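Local coordinates for dehalogenase-like hydrolase (Ralstonia solanacearum, PDB 3UMB), which probably catalyses the hydrolytic dehalogenation of small (S)-2-haloalkanoic acids, giving (R)-2-hydroxyalkanoic acids and halide, at residues 155-161 and 183-188; 108-112 and 138-143. One frame throughout, in Å; residues are numbered along the deposited sequence.

Contact 1: residues 155-161 and 183-188; sequences KTAPAAY and WDACGA
K155 runs from the edge of the W183 ring to the carboxylate of D184. K155 CB lies in the plane of the indole, 3.8 Å from W183 CZ3. CG passes the carboxylate more distantly, and CD and CE then lie alongside it, with K155 CE 3.4 Å from D184 OD2. K155 NZ ends the run in a salt bridge, 2.9 Å from D184 OD2. It comes to the syn side of that oxygen, 20° out of the carboxylate plane. The chain is extended beyond CG, which lets the amine reach past the indole.

The other carboxylate oxygen is used as well. Y161 OH donates a hydrogen bond to D184 OD1, 2.6 Å away, on the anti side. The two bonds, with one from S179 OG to D184 OD2, help fix the rotation of the carboxylate. D184 CG is anti to the backbone N (chi1 -163°), which swings the acid across toward both donors. A188 CA sits over one face of the Y161 ring in a CH-pi contact, 4.2 Å from the centroid. G187 lets the phenol come close: Y161 OH is 3.6 Å from G187 CA. T156 CG2 also packs at the indole edge, while T156 OG1 bonds to I50 O of the second subunit.

K155 NZ has a further partner in L121 O. The K155-T156 peptide bond is cis. The position of K155 is consistent with the motif III lysine of HAD enzymes. The contact joins helix 158-161 and the loop before it to helix 182-191, beside strand 175-179 of the parallel sheet.

Contact 2: residues 108-112 and 138-143; sequences LRQLR and MSGLFD
The backbone O of L108 is gripped twice from within its own helix, by R112 N at 2.8 Å and by L111 N at 3.2 Å. These bonds hold the last turn of the helix, from which the side chains of L108 and R112 both leave toward the loop 138-143.

L108 makes the apolar half of the contact. Its CB meets L141 CD2 at 3.6 Å, and the two leucine side chains cross at about a right angle. L108 CD1 reaches further, to the selenium atom SE of the selenomethionine M138 at 3.9 Å. The same methyl approaches the F142 ring at CZ. At the exposed margin, R109 CG comes loosely against L141 CD2.

R112 makes the polar half. Its chain bends at chi2 and chi3 (71° at chi3), which folds the guanidinium over the loop backbone. One face of the group lies on L141 O, and R112 CD is 3.6 Å from that oxygen. R112 NH1 pairs with D143 OD1 at 3.5 Å. The guanidinium and carboxylate planes stand 82° apart, and no N-H points at the acid, so the attraction is of charges alone. R112 NH2 is near G140 O, but the angle is too poor for a hydrogen bond. G140 has a positive phi (97°), a turn of the backbone that suits glycine.

L108 and F142 also reach F9 of strand 6-9, and L108, R112 and F142 touch L118. The contact thus joins the end of helix 104-112 to the loop leading from helix 126-134 into edge strand 144-147, both packed against strand 118-122.

How the contacts relate
Contacts 1 and 2 belong to the same sheet-and-helix core but do not touch. Their centres are 23 Å apart and their nearest atoms about 13 Å. Strand 118-122 connects them: L118 packs with contact 2, while L121 O bonds to K155 of contact 1. Strand 6-9 leads likewise from F9, beside contact 2, to D10, which forms a long, weak ion pair with K155. Contact 1 is buried and borders the second subunit. The W183 side chain is about 9 Å from a bound magnesium ion, too far to touch it. Contact 2 is partly buried, touches no other chain of the assembly, and lies away from the magnesium sites.

Contact 1: residues 155-161 and 183-188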
# COMPACT_ATOMS: atom_id res chain seq x y z
N LYS A 155 7.51 8.03 -1.90
CA LYS A 155 6.99 8.22 -0.55
C LYS A 155 6.35 6.93 -0.14
O LYS A 155 5.68 6.29 -0.97
CB LYS A 155 5.92 9.30 -0.50
CG LYS A 155 6.39 10.69 -0.93
CD LYS A 155 5.19 11.47 -1.49
CE LYS A 155 5.34 12.98 -1.44
NZ LYS A 155 4.09 13.62 -2.07
N THR A 156 6.46 6.55 1.13
CA THR A 156 6.98 7.40 2.23
C THR A 156 8.49 7.30 2.52
O THR A 156 8.93 7.62 3.62
CB THR A 156 6.27 7.01 3.51
OG1 THR A 156 6.20 5.59 3.56
CG2 THR A 156 4.80 7.54 3.52
N ALA A 157 9.27 6.84 1.54
CA ALA A 157 10.69 6.62 1.68
C ALA A 157 11.43 7.88 2.12
O ALA A 157 11.19 8.93 1.53
CB ALA A 157 11.25 6.13 0.28
N PRO A 158 12.33 7.80 3.14
CA PRO A 158 13.05 9.01 3.60
C PRO A 158 13.73 9.81 2.46
O PRO A 158 13.74 11.03 2.50
CB PRO A 158 14.12 8.48 4.55
CG PRO A 158 13.52 7.23 5.14
CD PRO A 158 12.50 6.68 4.10
N ALA A 159 14.25 9.09 1.47
CA ALA A 159 15.04 9.72 0.40
C ALA A 159 14.12 10.64 -0.42
O ALA A 159 14.61 11.60 -1.01
CB ALA A 159 15.70 8.66 -0.52
N ALA A 160 12.83 10.30 -0.49
CA ALA A 160 11.83 11.13 -1.20
C ALA A 160 11.54 12.39 -0.42
O ALA A 160 11.59 13.47 -0.98
CB ALA A 160 10.53 10.39 -1.46
N TYR A 161 11.24 12.26 0.87
CA TYR A 161 11.00 13.43 1.72
C TYR A 161 12.26 14.33 1.75
O TYR A 161 12.17 15.57 1.61
CB TYR A 161 10.54 13.03 3.13
CG TYR A 161 9.12 12.44 3.16
CD1 TYR A 161 8.01 13.18 2.67
CD2 TYR A 161 8.88 11.19 3.70
CE1 TYR A 161 6.70 12.64 2.67
CE2 TYR A 161 7.56 10.64 3.72
CZ TYR A 161 6.48 11.38 3.20
OH TYR A 161 5.21 10.83 3.25
N TRP A 183 -1.93 9.71 4.68
CA TRP A 183 -0.73 8.90 4.90
C TRP A 183 0.53 9.76 4.69
O TRP A 183 1.52 9.63 5.39
CB TRP A 183 -0.71 7.65 4.01
CG TRP A 183 -0.83 7.88 2.52
CD1 TRP A 183 -1.98 7.83 1.78
CD2 TRP A 183 0.23 8.20 1.60
NE1 TRP A 183 -1.71 8.17 0.47
CE2 TRP A 183 -0.36 8.36 0.32
CE3 TRP A 183 1.61 8.39 1.73
CZ2 TRP A 183 0.39 8.65 -0.83
CZ3 TRP A 183 2.36 8.74 0.58
CH2 TRP A 183 1.73 8.86 -0.68
N ASP A 184 0.47 10.66 3.72
CA ASP A 184 1.60 11.49 3.37
C ASP A 184 1.80 12.60 4.41
O ASP A 184 2.94 12.86 4.81
CB ASP A 184 1.36 12.06 1.98
CG ASP A 184 2.62 12.60 1.32
OD1 ASP A 184 3.77 12.40 1.82
OD2 ASP A 184 2.43 13.22 0.26
N ALA A 185 0.72 13.21 4.91
CA ALA A 185 0.89 14.22 6.01
C ALA A 185 1.60 13.56 7.16
O ALA A 185 2.50 14.14 7.79
CB ALA A 185 -0.44 14.83 6.49
N CYS A 186 1.20 12.33 7.44
CA CYS A 186 1.74 11.56 8.56
C CYS A 186 3.20 11.15 8.34
O CYS A 186 4.02 11.20 9.25
CB CYS A 186 0.89 10.30 8.74
SG CYS A 186 -0.73 10.61 9.55
N GLY A 187 3.50 10.71 7.12
CA GLY A 187 4.87 10.34 6.77
C GLY A 187 5.78 11.56 6.87
O GLY A 187 6.94 11.46 7.32
N ALA A 188 5.27 12.72 6.42
CA ALA A 188 6.06 13.96 6.47
C ALA A 188 6.31 14.41 7.88
O ALA A 188 7.38 14.91 8.18
CB ALA A 188 5.41 15.02 5.68

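Contact 2: residues 108-112 and 138-143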
# COMPACT_ATOMS: atom_id res chain seq x y z
N LEU A 108 -1.95 30.74 -3.15
CA LEU A 108 -0.52 30.66 -3.40
C LEU A 108 0.05 32.08 -3.40
O LEU A 108 1.14 32.34 -2.85
CB LEU A 108 -0.23 29.89 -4.72
CG LEU A 108 -0.53 28.37 -4.69
CD1 LEU A 108 -0.48 27.67 -6.06
CD2 LEU A 108 0.42 27.67 -3.74
N ARG A 109 -0.70 33.04 -3.93
CA ARG A 109 -0.25 34.42 -3.97
C ARG A 109 -0.20 35.08 -2.59
O ARG A 109 0.82 35.67 -2.27
CB ARG A 109 -1.05 35.23 -4.98
CG ARG A 109 -0.62 34.88 -6.39
CD ARG A 109 -1.70 35.10 -7.45
NE ARG A 109 -1.16 34.80 -8.78
CZ ARG A 109 -1.86 34.77 -9.92
NH1 ARG A 109 -3.18 35.03 -9.91
NH2 ARG A 109 -1.25 34.47 -11.07
N GLN A 110 -1.23 34.93 -1.76
CA GLN A 110 -1.16 35.46 -0.37
C GLN A 110 0.02 34.90 0.47
O GLN A 110 0.36 35.43 1.52
CB GLN A 110 -2.49 35.24 0.36
CG GLN A 110 -3.58 36.31 0.07
CD GLN A 110 -5.01 35.74 0.07
OE1 GLN A 110 -5.75 35.90 1.04
NE2 GLN A 110 -5.40 35.07 -1.03
N LEU A 111 0.63 33.80 -0.01
CA LEU A 111 1.83 33.17 0.59
C LEU A 111 3.11 33.68 -0.07
O LEU A 111 4.06 34.03 0.63
CB LEU A 111 1.78 31.64 0.47
CG LEU A 111 0.57 30.88 1.03
CD1 LEU A 111 0.54 29.46 0.46
CD2 LEU A 111 0.61 30.88 2.55
N ARG A 112 3.15 33.69 -1.41
CA ARG A 112 4.27 34.27 -2.16
C ARG A 112 4.49 35.69 -1.69
O ARG A 112 5.63 36.13 -1.49
CB ARG A 112 3.98 34.31 -3.66
CG ARG A 112 4.10 32.99 -4.36
CD ARG A 112 5.07 33.09 -5.51
NE ARG A 112 6.45 33.21 -5.01
CZ ARG A 112 7.53 33.41 -5.78
NH1 ARG A 112 8.73 33.49 -5.22
NH2 ARG A 112 7.41 33.52 -7.11
N MSE A 138 0.02 27.92 -13.05
CA MSE A 138 0.83 28.11 -11.83
C MSE A 138 2.34 28.20 -12.13
O MSE A 138 3.16 28.23 -11.19
CB MSE A 138 0.58 26.99 -10.84
CG MSE A 138 -0.85 26.90 -10.33
SE MSE A 138 -0.98 25.35 -9.19
CE MSE A 138 -0.89 23.84 -10.47
N SER A 139 2.69 28.25 -13.43
CA SER A 139 4.08 28.51 -13.85
C SER A 139 4.57 29.83 -13.20
O SER A 139 3.82 30.82 -13.14
CB SER A 139 4.17 28.53 -15.39
OG SER A 139 3.43 27.46 -16.02
N GLY A 140 5.78 29.82 -12.64
CA GLY A 140 6.35 30.99 -11.94
C GLY A 140 6.21 31.04 -10.42
O GLY A 140 7.03 31.68 -9.72
N LEU A 141 5.19 30.36 -9.89
CA LEU A 141 4.88 30.41 -8.44
C LEU A 141 5.81 29.52 -7.64
O LEU A 141 6.12 29.83 -6.49
CB LEU A 141 3.40 30.05 -8.17
CG LEU A 141 2.36 31.08 -8.68
CD1 LEU A 141 2.02 30.86 -10.17
CD2 LEU A 141 1.08 31.06 -7.85
N PHE A 142 6.26 28.44 -8.26
CA PHE A 142 7.21 27.52 -7.60
C PHE A 142 8.68 27.75 -7.99
O PHE A 142 9.10 27.63 -9.15
CB PHE A 142 6.83 26.06 -7.88
CG PHE A 142 5.43 25.72 -7.49
CD1 PHE A 142 5.01 25.88 -6.19
CD2 PHE A 142 4.54 25.27 -8.42
CE1 PHE A 142 3.71 25.59 -5.82
CE2 PHE A 142 3.23 24.98 -8.06
CZ PHE A 142 2.82 25.14 -6.76
N ASP A 143 9.46 28.04 -6.96
CA ASP A 143 10.91 27.95 -7.03
C ASP A 143 11.39 26.53 -7.44
O ASP A 143 12.16 26.39 -8.39
CB ASP A 143 11.50 28.35 -5.69
CG ASP A 143 11.25 29.81 -5.36
OD1 ASP A 143 10.30 30.40 -5.93
OD2 ASP A 143 12.00 30.37 -4.53